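Local coordinates for protein uncharacterized HTH-type transcriptional regulator yydK (Bacillus subtilis subsp. subtilis, PDB 3BWG) that probably binds DNA as a GntR-type transcription factor, pairing a winged helix-turn-helix domain with a UTRA domain, though its regulatory targets are uncharacterized, at residues Y144-L152 / I161-L171; K6-E15 / T45-K56. One frame throughout, in Å; residues are numbered along the deposited sequence.

Interaction 1. Residues Y144-L152 / I161-L171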
loop_
_atom_site.group_PDB
_atom_site.type_symbol
_atom_site.label_atom_id
_atom_site.label_comp_id
_atom_site.label_asym_id
_atom_site.label_seq_id
_atom_site.Cartn_x
_atom_site.Cartn_y
_atom_site.Cartn_z
ATOM N N TYR B 144 15.159 -4.667 -16.830
ATOM C CA TYR B 144 14.915 -3.299 -17.295
ATOM C C TYR B 144 14.928 -3.253 -18.782
ATOM O O TYR B 144 15.871 -3.720 -19.381
ATOM C CB TYR B 144 16.026 -2.377 -16.779
ATOM C CG TYR B 144 16.076 -2.353 -15.294
ATOM C CD1 TYR B 144 15.500 -1.299 -14.557
ATOM C CD2 TYR B 144 16.684 -3.383 -14.611
ATOM C CE1 TYR B 144 15.547 -1.314 -13.161
ATOM C CE2 TYR B 144 16.739 -3.411 -13.252
ATOM C CZ TYR B 144 16.178 -2.390 -12.535
ATOM O OH TYR B 144 16.272 -2.497 -11.173
ATOM N N THR B 145 13.904 -2.648 -19.373
ATOM C CA THR B 145 13.842 -2.463 -20.844
ATOM C C THR B 145 14.991 -1.594 -21.276
ATOM O O THR B 145 15.061 -0.474 -20.860
ATOM C CB THR B 145 12.506 -1.838 -21.286
ATOM O OG1 THR B 145 11.424 -2.634 -20.769
ATOM C CG2 THR B 145 12.395 -1.807 -22.818
ATOM N N LYS B 146 15.900 -2.132 -22.076
ATOM C CA LYS B 146 17.148 -1.453 -22.445
ATOM C C LYS B 146 16.963 -0.185 -23.318
ATOM O O LYS B 146 17.728 0.771 -23.213
ATOM C CB LYS B 146 18.117 -2.453 -23.112
ATOM C CG LYS B 146 19.518 -1.915 -23.199
ATOM C CD LYS B 146 20.536 -2.941 -23.493
ATOM C CE LYS B 146 21.858 -2.290 -23.826
ATOM N NZ LYS B 146 21.843 -1.570 -25.150
ATOM N N SER B 147 15.925 -0.156 -24.155
ATOM C CA SER B 147 15.703 1.015 -24.998
ATOM C C SER B 147 15.155 2.167 -24.151
ATOM O O SER B 147 15.178 3.313 -24.569
ATOM C CB SER B 147 14.792 0.682 -26.168
ATOM O OG SER B 147 13.531 0.238 -25.719
ATOM N N ILE B 148 14.695 1.845 -22.939
ATOM C CA ILE B 148 14.344 2.865 -21.934
ATOM C C ILE B 148 15.547 3.165 -20.992
ATOM O O ILE B 148 15.992 4.289 -20.890
ATOM C CB ILE B 148 13.108 2.441 -21.102
ATOM C CG1 ILE B 148 11.915 2.181 -22.054
ATOM C CG2 ILE B 148 12.805 3.556 -20.033
ATOM C CD1 ILE B 148 10.598 1.742 -21.372
ATOM N N VAL B 149 16.045 2.145 -20.299
ATOM C CA VAL B 149 17.175 2.304 -19.352
ATOM C C VAL B 149 18.414 1.930 -20.129
ATOM O O VAL B 149 18.762 0.745 -20.263
ATOM C CB VAL B 149 17.001 1.386 -18.141
ATOM C CG1 VAL B 149 18.136 1.591 -17.174
ATOM C CG2 VAL B 149 15.600 1.612 -17.483
ATOM N N THR B 150 19.028 2.931 -20.721
ATOM C CA THR B 150 19.846 2.654 -21.891
ATOM C C THR B 150 21.225 2.109 -21.533
ATOM O O THR B 150 21.844 1.424 -22.354
ATOM C CB THR B 150 19.973 3.870 -22.821
ATOM O OG1 THR B 150 20.204 5.030 -22.024
ATOM C CG2 THR B 150 18.698 4.044 -23.686
ATOM N N TYR B 151 21.698 2.456 -20.335
ATOM C CA TYR B 151 22.952 1.929 -19.807
ATOM C C TYR B 151 22.896 1.762 -18.285
ATOM O O TYR B 151 22.320 2.589 -17.573
ATOM C CB TYR B 151 24.131 2.821 -20.210
ATOM C CG TYR B 151 25.487 2.245 -19.817
ATOM C CD1 TYR B 151 26.048 1.146 -20.511
ATOM C CD2 TYR B 151 26.193 2.770 -18.732
ATOM C CE1 TYR B 151 27.302 0.620 -20.130
ATOM C CE2 TYR B 151 27.436 2.277 -18.356
ATOM C CZ TYR B 151 27.979 1.206 -19.034
ATOM O OH TYR B 151 29.208 0.731 -18.629
ATOM N N LEU B 152 23.474 0.652 -17.805
ATOM C CA LEU B 152 23.633 0.381 -16.387
ATOM C C LEU B 152 25.055 -0.108 -16.147
ATOM O O LEU B 152 25.676 -0.732 -17.019
ATOM C CB LEU B 152 22.608 -0.680 -15.893
ATOM C CG LEU B 152 21.126 -0.261 -15.779
ATOM C CD1 LEU B 152 20.157 -1.464 -15.406
ATOM C CD2 LEU B 152 21.002 0.902 -14.800
ATOM N N ILE B 161 19.174 2.250 -8.125
ATOM C CA ILE B 161 18.942 2.267 -9.568
ATOM C C ILE B 161 17.934 3.397 -9.947
ATOM O O ILE B 161 18.139 4.102 -10.915
ATOM C CB ILE B 161 18.472 0.831 -10.066
ATOM C CG1 ILE B 161 19.568 -0.208 -9.753
ATOM C CG2 ILE B 161 18.088 0.835 -11.578
ATOM C CD1 ILE B 161 19.218 -1.638 -10.068
ATOM N N PHE B 162 16.868 3.564 -9.157
ATOM C CA PHE B 162 15.853 4.594 -9.406
ATOM C C PHE B 162 16.424 5.974 -9.304
ATOM O O PHE B 162 15.992 6.865 -10.032
ATOM C CB PHE B 162 14.695 4.482 -8.426
ATOM C CG PHE B 162 13.709 3.393 -8.776
ATOM C CD1 PHE B 162 13.958 2.499 -9.808
ATOM C CD2 PHE B 162 12.584 3.208 -8.025
ATOM C CE1 PHE B 162 13.082 1.488 -10.117
ATOM C CE2 PHE B 162 11.695 2.162 -8.342
ATOM C CZ PHE B 162 11.957 1.328 -9.393
ATOM N N HIS B 163 17.389 6.147 -8.394
ATOM C CA HIS B 163 18.125 7.398 -8.358
ATOM C C HIS B 163 18.775 7.752 -9.688
ATOM O O HIS B 163 18.639 8.881 -10.111
ATOM C CB HIS B 163 19.151 7.491 -7.216
ATOM C CG HIS B 163 19.800 8.846 -7.138
ATOM N ND1 HIS B 163 19.196 9.923 -6.522
ATOM C CD2 HIS B 163 20.958 9.316 -7.670
ATOM C CE1 HIS B 163 19.974 10.988 -6.638
ATOM N NE2 HIS B 163 21.041 10.653 -7.345
ATOM N N TYR B 164 19.473 6.811 -10.333
ATOM C CA TYR B 164 20.142 7.070 -11.615
ATOM C C TYR B 164 19.115 7.356 -12.710
ATOM O O TYR B 164 19.309 8.212 -13.573
ATOM C CB TYR B 164 21.044 5.884 -12.001
ATOM C CG TYR B 164 21.392 5.756 -13.478
ATOM C CD1 TYR B 164 22.303 6.647 -14.112
ATOM C CD2 TYR B 164 20.809 4.724 -14.255
ATOM C CE1 TYR B 164 22.601 6.520 -15.511
ATOM C CE2 TYR B 164 21.086 4.586 -15.628
ATOM C CZ TYR B 164 21.983 5.467 -16.257
ATOM O OH TYR B 164 22.259 5.255 -17.625
ATOM N N ILE B 165 18.024 6.607 -12.651
ATOM C CA ILE B 165 16.968 6.682 -13.636
ATOM C C ILE B 165 16.387 8.079 -13.660
ATOM O O ILE B 165 16.217 8.634 -14.740
ATOM C CB ILE B 165 15.915 5.594 -13.370
ATOM C CG1 ILE B 165 16.583 4.244 -13.657
ATOM C CG2 ILE B 165 14.639 5.830 -14.235
ATOM C CD1 ILE B 165 15.668 3.048 -13.572
ATOM N N ARG B 166 16.125 8.632 -12.474
ATOM C CA ARG B 166 15.517 9.946 -12.316
ATOM C C ARG B 166 16.574 10.988 -12.644
ATOM O O ARG B 166 16.393 11.802 -13.551
ATOM C CB ARG B 166 15.006 10.185 -10.876
ATOM C CG ARG B 166 13.808 9.326 -10.394
ATOM C CD ARG B 166 13.449 9.651 -8.884
ATOM N NE ARG B 166 14.015 8.716 -7.873
ATOM C CZ ARG B 166 14.931 9.018 -6.925
ATOM N NH1 ARG B 166 15.443 10.251 -6.816
ATOM N NH2 ARG B 166 15.343 8.073 -6.074
ATOM N N GLU B 167 17.688 10.908 -11.912
ATOM C CA GLU B 167 18.696 11.946 -11.900
ATOM C C GLU B 167 19.562 11.909 -13.147
ATOM O O GLU B 167 19.772 12.934 -13.745
ATOM C CB GLU B 167 19.548 11.840 -10.635
ATOM C CG GLU B 167 19.787 13.170 -9.953
ATOM C CD GLU B 167 18.494 13.897 -9.522
ATOM O OE1 GLU B 167 17.664 13.308 -8.785
ATOM O OE2 GLU B 167 18.321 15.077 -9.908
ATOM N N GLY B 168 20.002 10.724 -13.564
ATOM C CA GLY B 168 20.974 10.580 -14.633
ATOM C C GLY B 168 20.351 10.443 -15.999
ATOM O O GLY B 168 20.826 11.053 -16.950
ATOM N N LEU B 169 19.290 9.633 -16.110
ATOM C CA LEU B 169 18.597 9.476 -17.391
ATOM C C LEU B 169 17.498 10.518 -17.620
ATOM O O LEU B 169 17.015 10.695 -18.759
ATOM C CB LEU B 169 18.011 8.071 -17.517
ATOM C CG LEU B 169 18.971 6.883 -17.646
ATOM C CD1 LEU B 169 18.166 5.622 -17.873
ATOM C CD2 LEU B 169 19.963 7.115 -18.782
ATOM N N GLY B 170 17.089 11.189 -16.541
ATOM C CA GLY B 170 16.031 12.187 -16.605
ATOM C C GLY B 170 14.641 11.636 -16.852
ATOM O O GLY B 170 13.782 12.338 -17.375
ATOM N N LEU B 171 14.401 10.389 -16.444
ATOM C CA LEU B 171 13.101 9.757 -16.631
ATOM C C LEU B 171 12.164 10.034 -15.465
ATOM O O LEU B 171 12.601 10.211 -14.333
ATOM C CB LEU B 171 13.267 8.237 -16.810
ATOM C CG LEU B 171 14.012 7.878 -18.094
ATOM C CD1 LEU B 171 14.295 6.405 -18.126
ATOM C CD2 LEU B 171 13.228 8.322 -19.323
#

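Interaction 2. Residues K6-E15 / T45-K56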
loop_
_atom_site.group_PDB
_atom_site.type_symbol
_atom_site.label_atom_id
_atom_site.label_comp_id
_atom_site.label_asym_id
_atom_site.label_seq_id
_atom_site.Cartn_x
_atom_site.Cartn_y
_atom_site.Cartn_z
ATOM N N LYS B 6 9.022 28.529 -2.126
ATOM C CA LYS B 6 8.864 28.847 -0.692
ATOM C C LYS B 6 7.946 27.847 0.043
ATOM O O LYS B 6 8.154 27.543 1.223
ATOM C CB LYS B 6 8.343 30.277 -0.504
ATOM C CG LYS B 6 8.298 30.769 0.944
ATOM C CD LYS B 6 9.689 30.835 1.556
ATOM C CE LYS B 6 9.839 32.008 2.512
ATOM N NZ LYS B 6 11.265 32.445 2.534
ATOM N N TYR B 7 6.938 27.353 -0.665
ATOM C CA TYR B 7 6.031 26.373 -0.119
ATOM C C TYR B 7 6.741 25.014 0.114
ATOM O O TYR B 7 6.323 24.246 0.997
ATOM C CB TYR B 7 4.743 26.280 -0.968
ATOM C CG TYR B 7 4.862 25.467 -2.239
ATOM C CD1 TYR B 7 5.205 26.065 -3.462
ATOM C CD2 TYR B 7 4.609 24.100 -2.223
ATOM C CE1 TYR B 7 5.316 25.290 -4.636
ATOM C CE2 TYR B 7 4.720 23.324 -3.364
ATOM C CZ TYR B 7 5.074 23.908 -4.567
ATOM O OH TYR B 7 5.166 23.090 -5.679
ATOM N N GLN B 8 7.814 24.736 -0.642
ATOM C CA GLN B 8 8.655 23.536 -0.418
ATOM C C GLN B 8 9.548 23.659 0.820
ATOM O O GLN B 8 9.661 22.705 1.585
ATOM C CB GLN B 8 9.515 23.187 -1.651
ATOM C CG GLN B 8 10.473 21.946 -1.486
ATOM C CD GLN B 8 11.977 22.282 -1.234
ATOM O OE1 GLN B 8 12.614 23.018 -2.002
ATOM N NE2 GLN B 8 12.543 21.692 -0.172
ATOM N N GLN B 9 10.203 24.807 1.005
ATOM C CA GLN B 9 11.039 25.016 2.197
ATOM C C GLN B 9 10.215 24.942 3.501
ATOM O O GLN B 9 10.634 24.292 4.471
ATOM C CB GLN B 9 11.865 26.324 2.105
ATOM C CG GLN B 9 12.729 26.682 3.362
ATOM C CD GLN B 9 13.709 25.563 3.840
ATOM O OE1 GLN B 9 14.072 24.644 3.093
ATOM N NE2 GLN B 9 14.128 25.654 5.098
ATOM N N ILE B 10 9.040 25.581 3.495
ATOM C CA ILE B 10 8.131 25.594 4.642
ATOM C C ILE B 10 7.663 24.160 4.963
ATOM O O ILE B 10 7.695 23.731 6.122
ATOM C CB ILE B 10 6.877 26.497 4.399
ATOM C CG1 ILE B 10 7.227 27.967 4.027
ATOM C CG2 ILE B 10 5.887 26.383 5.572
ATOM C CD1 ILE B 10 8.133 28.684 4.960
ATOM N N ALA B 11 7.221 23.431 3.936
ATOM C CA ALA B 11 6.882 22.008 4.073
ATOM C C ALA B 11 7.976 21.239 4.828
ATOM O O ALA B 11 7.691 20.545 5.808
ATOM C CB ALA B 11 6.623 21.392 2.715
ATOM N N THR B 12 9.231 21.418 4.412
ATOM C CA THR B 12 10.347 20.683 5.006
ATOM C C THR B 12 10.593 21.054 6.482
ATOM O O THR B 12 10.849 20.171 7.314
ATOM C CB THR B 12 11.623 20.798 4.122
ATOM O OG1 THR B 12 11.460 19.979 2.957
ATOM C CG2 THR B 12 12.908 20.379 4.878
ATOM N N GLU B 13 10.481 22.342 6.807
ATOM C CA GLU B 13 10.670 22.816 8.177
ATOM C C GLU B 13 9.558 22.301 9.099
ATOM O O GLU B 13 9.801 22.015 10.276
ATOM C CB GLU B 13 10.746 24.347 8.221
ATOM C CG GLU B 13 11.879 24.941 7.369
ATOM C CD GLU B 13 12.651 26.089 8.040
ATOM O OE1 GLU B 13 12.010 27.015 8.590
ATOM O OE2 GLU B 13 13.910 26.069 8.001
ATOM N N ILE B 14 8.344 22.199 8.551
ATOM C CA ILE B 14 7.193 21.597 9.243
ATOM C C ILE B 14 7.359 20.096 9.572
ATOM O O ILE B 14 7.095 19.690 10.706
ATOM C CB ILE B 14 5.903 21.844 8.464
ATOM C CG1 ILE B 14 5.449 23.280 8.690
ATOM C CG2 ILE B 14 4.817 20.875 8.900
ATOM C CD1 ILE B 14 4.448 23.776 7.686
ATOM N N GLU B 15 7.791 19.294 8.589
ATOM C CA GLU B 15 8.275 17.927 8.840
ATOM C C GLU B 15 9.303 17.842 9.959
ATOM O O GLU B 15 9.150 17.024 10.844
ATOM C CB GLU B 15 8.881 17.339 7.577
ATOM C CG GLU B 15 7.878 16.594 6.718
ATOM C CD GLU B 15 8.303 16.489 5.267
ATOM O OE1 GLU B 15 9.160 17.292 4.815
ATOM O OE2 GLU B 15 7.763 15.599 4.570
ATOM N N THR B 45 0.523 30.904 0.967
ATOM C CA THR B 45 1.790 30.187 0.992
ATOM C C THR B 45 1.668 29.015 1.953
ATOM O O THR B 45 2.048 27.885 1.618
ATOM C CB THR B 45 2.970 31.142 1.347
ATOM O OG1 THR B 45 3.108 32.110 0.306
ATOM C CG2 THR B 45 4.298 30.376 1.467
ATOM N N ILE B 46 1.084 29.247 3.127
ATOM C CA ILE B 46 0.869 28.149 4.072
ATOM C C ILE B 46 -0.092 27.082 3.517
ATOM O O ILE B 46 0.147 25.893 3.665
ATOM C CB ILE B 46 0.418 28.630 5.490
ATOM C CG1 ILE B 46 1.543 29.408 6.196
ATOM C CG2 ILE B 46 0.011 27.448 6.360
ATOM C CD1 ILE B 46 2.842 28.569 6.508
ATOM N N THR B 47 -1.162 27.523 2.861
ATOM C CA THR B 47 -2.157 26.612 2.280
ATOM C C THR B 47 -1.521 25.631 1.265
ATOM O O THR B 47 -1.873 24.445 1.238
ATOM C CB THR B 47 -3.326 27.424 1.693
ATOM O OG1 THR B 47 -3.994 28.101 2.767
ATOM C CG2 THR B 47 -4.299 26.549 0.981
ATOM N N LYS B 48 -0.568 26.127 0.472
ATOM C CA LYS B 48 0.192 25.316 -0.492
ATOM C C LYS B 48 1.173 24.339 0.170
ATOM O O LYS B 48 1.395 23.231 -0.322
ATOM C CB LYS B 48 0.944 26.235 -1.473
ATOM C CG LYS B 48 0.038 27.028 -2.409
ATOM C CD LYS B 48 0.824 27.598 -3.598
ATOM C CE LYS B 48 0.116 28.791 -4.250
ATOM N NZ LYS B 48 0.734 29.124 -5.569
ATOM N N SER B 49 1.774 24.756 1.278
ATOM C CA SER B 49 2.629 23.876 2.072
ATOM C C SER B 49 1.795 22.740 2.671
ATOM O O SER B 49 2.195 21.570 2.667
ATOM C CB SER B 49 3.328 24.666 3.171
ATOM O OG SER B 49 4.147 25.663 2.602
ATOM N N LEU B 50 0.602 23.085 3.134
ATOM C CA LEU B 50 -0.268 22.087 3.697
ATOM C C LEU B 50 -0.718 21.076 2.646
ATOM O O LEU B 50 -0.794 19.894 2.979
ATOM C CB LEU B 50 -1.428 22.730 4.474
ATOM C CG LEU B 50 -0.984 23.601 5.670
ATOM C CD1 LEU B 50 -2.166 24.334 6.269
ATOM C CD2 LEU B 50 -0.255 22.794 6.733
ATOM N N GLU B 51 -0.974 21.497 1.389
ATOM C CA GLU B 51 -1.384 20.498 0.347
ATOM C C GLU B 51 -0.271 19.506 0.067
ATOM O O GLU B 51 -0.506 18.290 0.058
ATOM C CB GLU B 51 -1.807 21.097 -0.991
ATOM C CG GLU B 51 -2.285 22.531 -0.980
ATOM C CD GLU B 51 -3.746 22.691 -0.566
ATOM O OE1 GLU B 51 -4.523 23.308 -1.364
ATOM O OE2 GLU B 51 -4.094 22.223 0.558
ATOM N N LEU B 52 0.933 20.024 -0.170
ATOM C CA LEU B 52 2.100 19.178 -0.381
ATOM C C LEU B 52 2.221 18.079 0.675
ATOM O O LEU B 52 2.315 16.905 0.330
ATOM C CB LEU B 52 3.381 20.015 -0.421
ATOM C CG LEU B 52 4.716 19.327 -0.747
ATOM C CD1 LEU B 52 4.607 18.469 -2.015
ATOM C CD2 LEU B 52 5.805 20.390 -0.894
ATOM N N LEU B 53 2.236 18.483 1.949
ATOM C CA LEU B 53 2.330 17.575 3.094
ATOM C C LEU B 53 1.241 16.506 3.130
ATOM O O LEU B 53 1.495 15.344 3.502
ATOM C CB LEU B 53 2.237 18.392 4.374
ATOM C CG LEU B 53 3.461 18.699 5.228
ATOM C CD1 LEU B 53 4.797 18.272 4.605
ATOM C CD2 LEU B 53 3.416 20.154 5.579
ATOM N N GLU B 54 0.026 16.924 2.774
ATOM C CA GLU B 54 -1.145 16.078 2.830
ATOM C C GLU B 54 -1.029 14.981 1.774
ATOM O O GLU B 54 -1.192 13.813 2.088
ATOM C CB GLU B 54 -2.410 16.917 2.635
ATOM C CG GLU B 54 -3.688 16.108 2.618
ATOM C CD GLU B 54 -4.846 16.811 3.323
ATOM O OE1 GLU B 54 -4.825 18.073 3.382
ATOM O OE2 GLU B 54 -5.776 16.095 3.815
ATOM N N GLN B 55 -0.725 15.367 0.528
ATOM C CA GLN B 55 -0.494 14.393 -0.546
ATOM C C GLN B 55 0.758 13.536 -0.281
ATOM O O GLN B 55 0.865 12.413 -0.774
ATOM C CB GLN B 55 -0.464 15.079 -1.918
ATOM C CG GLN B 55 0.774 15.896 -2.206
ATOM C CD GLN B 55 0.529 17.029 -3.197
ATOM O OE1 GLN B 55 -0.618 17.365 -3.516
ATOM N NE2 GLN B 55 1.612 17.642 -3.671
ATOM N N LYS B 56 1.675 14.057 0.528
ATOM C CA LYS B 56 2.824 13.294 1.040
ATOM C C LYS B 56 2.482 12.346 2.226
ATOM O O LYS B 56 3.354 11.601 2.714
ATOM C CB LYS B 56 3.925 14.288 1.431
ATOM C CG LYS B 56 5.327 13.724 1.613
ATOM C CD LYS B 56 6.345 14.872 1.587
ATOM C CE LYS B 56 7.748 14.396 1.209
ATOM N NZ LYS B 56 8.341 13.454 2.197
#

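Interaction 1. Residues Y144-L152 / I161-L171
Within the UTRA domain, the end of strand 135-145 and the loop after it pack against helix 161-167 and the residues that follow, with Tyr144, Val149 and Leu152 meeting Ile161, Tyr164, Ile165 and Leu169. The Tyr144 ring reaches the start of the helix, where CE1 lies 3.7 Å from Ile161 CG2 and the hydroxyl sits against Ile161 CD1. Val149 splits its two methyls: CG1 approaches Leu169 CD1 at 4.1 Å, while CG2 meets Ile165 CD1. CG1 stands opposite the backbone N (chi1 -178°), which also brings it to the edge of the Tyr164 ring, near the ring plane. Leu152 approaches that ring obliquely, CD2 3.8 Å from Tyr164 CE2. Beyond the helix, the methyls Ile148 CG2 and Leu171 CD1 touch at 3.7 Å as their side chains cross at about a right angle. Leu171 is brought round by Gly170, whose positive phi follows the helix. Phe216 of strand 215-224 backs both Ile148 and Ile165. The one polar link is a weak hydrogen bond from Tyr164 OH to Tyr151 O (2.7 Å), and its proton has another acceptor within reach. The contact is mainly apolar, aliphatic side chains against two tyrosine rings; the weak, unsettled bond adds only a little.

Interaction 2. Residues K6-E15 / T45-K56
Ser49 OG lies between two carbonyl oxygens, Tyr7 O of the facing helix at 3.1 Å and Thr45 O one turn back in its own helix. Its single proton can serve either acceptor, so neither bond is settled. The hydroxyl stands beside its own backbone N (chi1 -61°), wedged against Ile10 CB, 3.4 Å away. The small serine is consistent with the close approach of helices 6-15 and 45-55, whose axes lie 8.4 Å apart and cross at -61°. Tyr7 CG occupies the slot between backbone N and carbonyl carbon (chi1 79°), a turn that lays the ring beside Lys48 and Leu52, with CE2 4.0 Å from Leu52 CD2. An alanine here removes the ring and would probably leave a gap beside Lys48 CB and Leu52 CD2, freeing that methyl to turn. Leu52 CD2 also meets Ala11 CB at 3.8 Å. Leu53 works on two fronts: CD1 lies by Ala11 and the Glu15 carboxylate carbon, and CD2 rests 3.7 Å from Ile14 CG2. Ile10 CG2 touches Ile46 CD1, and Phe39 and Leu35 of helix 32-39 extend this core. Lys56 NZ forms a salt bridge with Glu15 OE2 (3.3 Å), its hydrogen bond weak. Helix 43-55, probable recognition helix of the predicted helix-turn-helix, meets the first helix along an apolar seam with a buried serine hydroxyl at the close approach and a salt bridge near its C-terminal end.

How the interactions relate
From the N terminus, helix 6-20 comes first, and interaction 2 closes when the chain, after passing through helix 32-39, returns as helix 43-55; 29 residues separate its two segments. The two-stranded hairpin 59-62/66-69 follows, completing the winged domain. The chain then enters the UTRA domain, where interaction 1 joins the end of strand 135-145 to helix 161-167 across an eight-residue connection that includes the short helix 154-157. The contacts lie in series, neither nested nor crossed. Their centres are 29 Å apart and their nearest atoms about 12 Å, without touching: interaction 2 ties the first helix to the second helix of the predicted helix-turn-helix, interaction 1 a helix to the six-stranded antiparallel sheet.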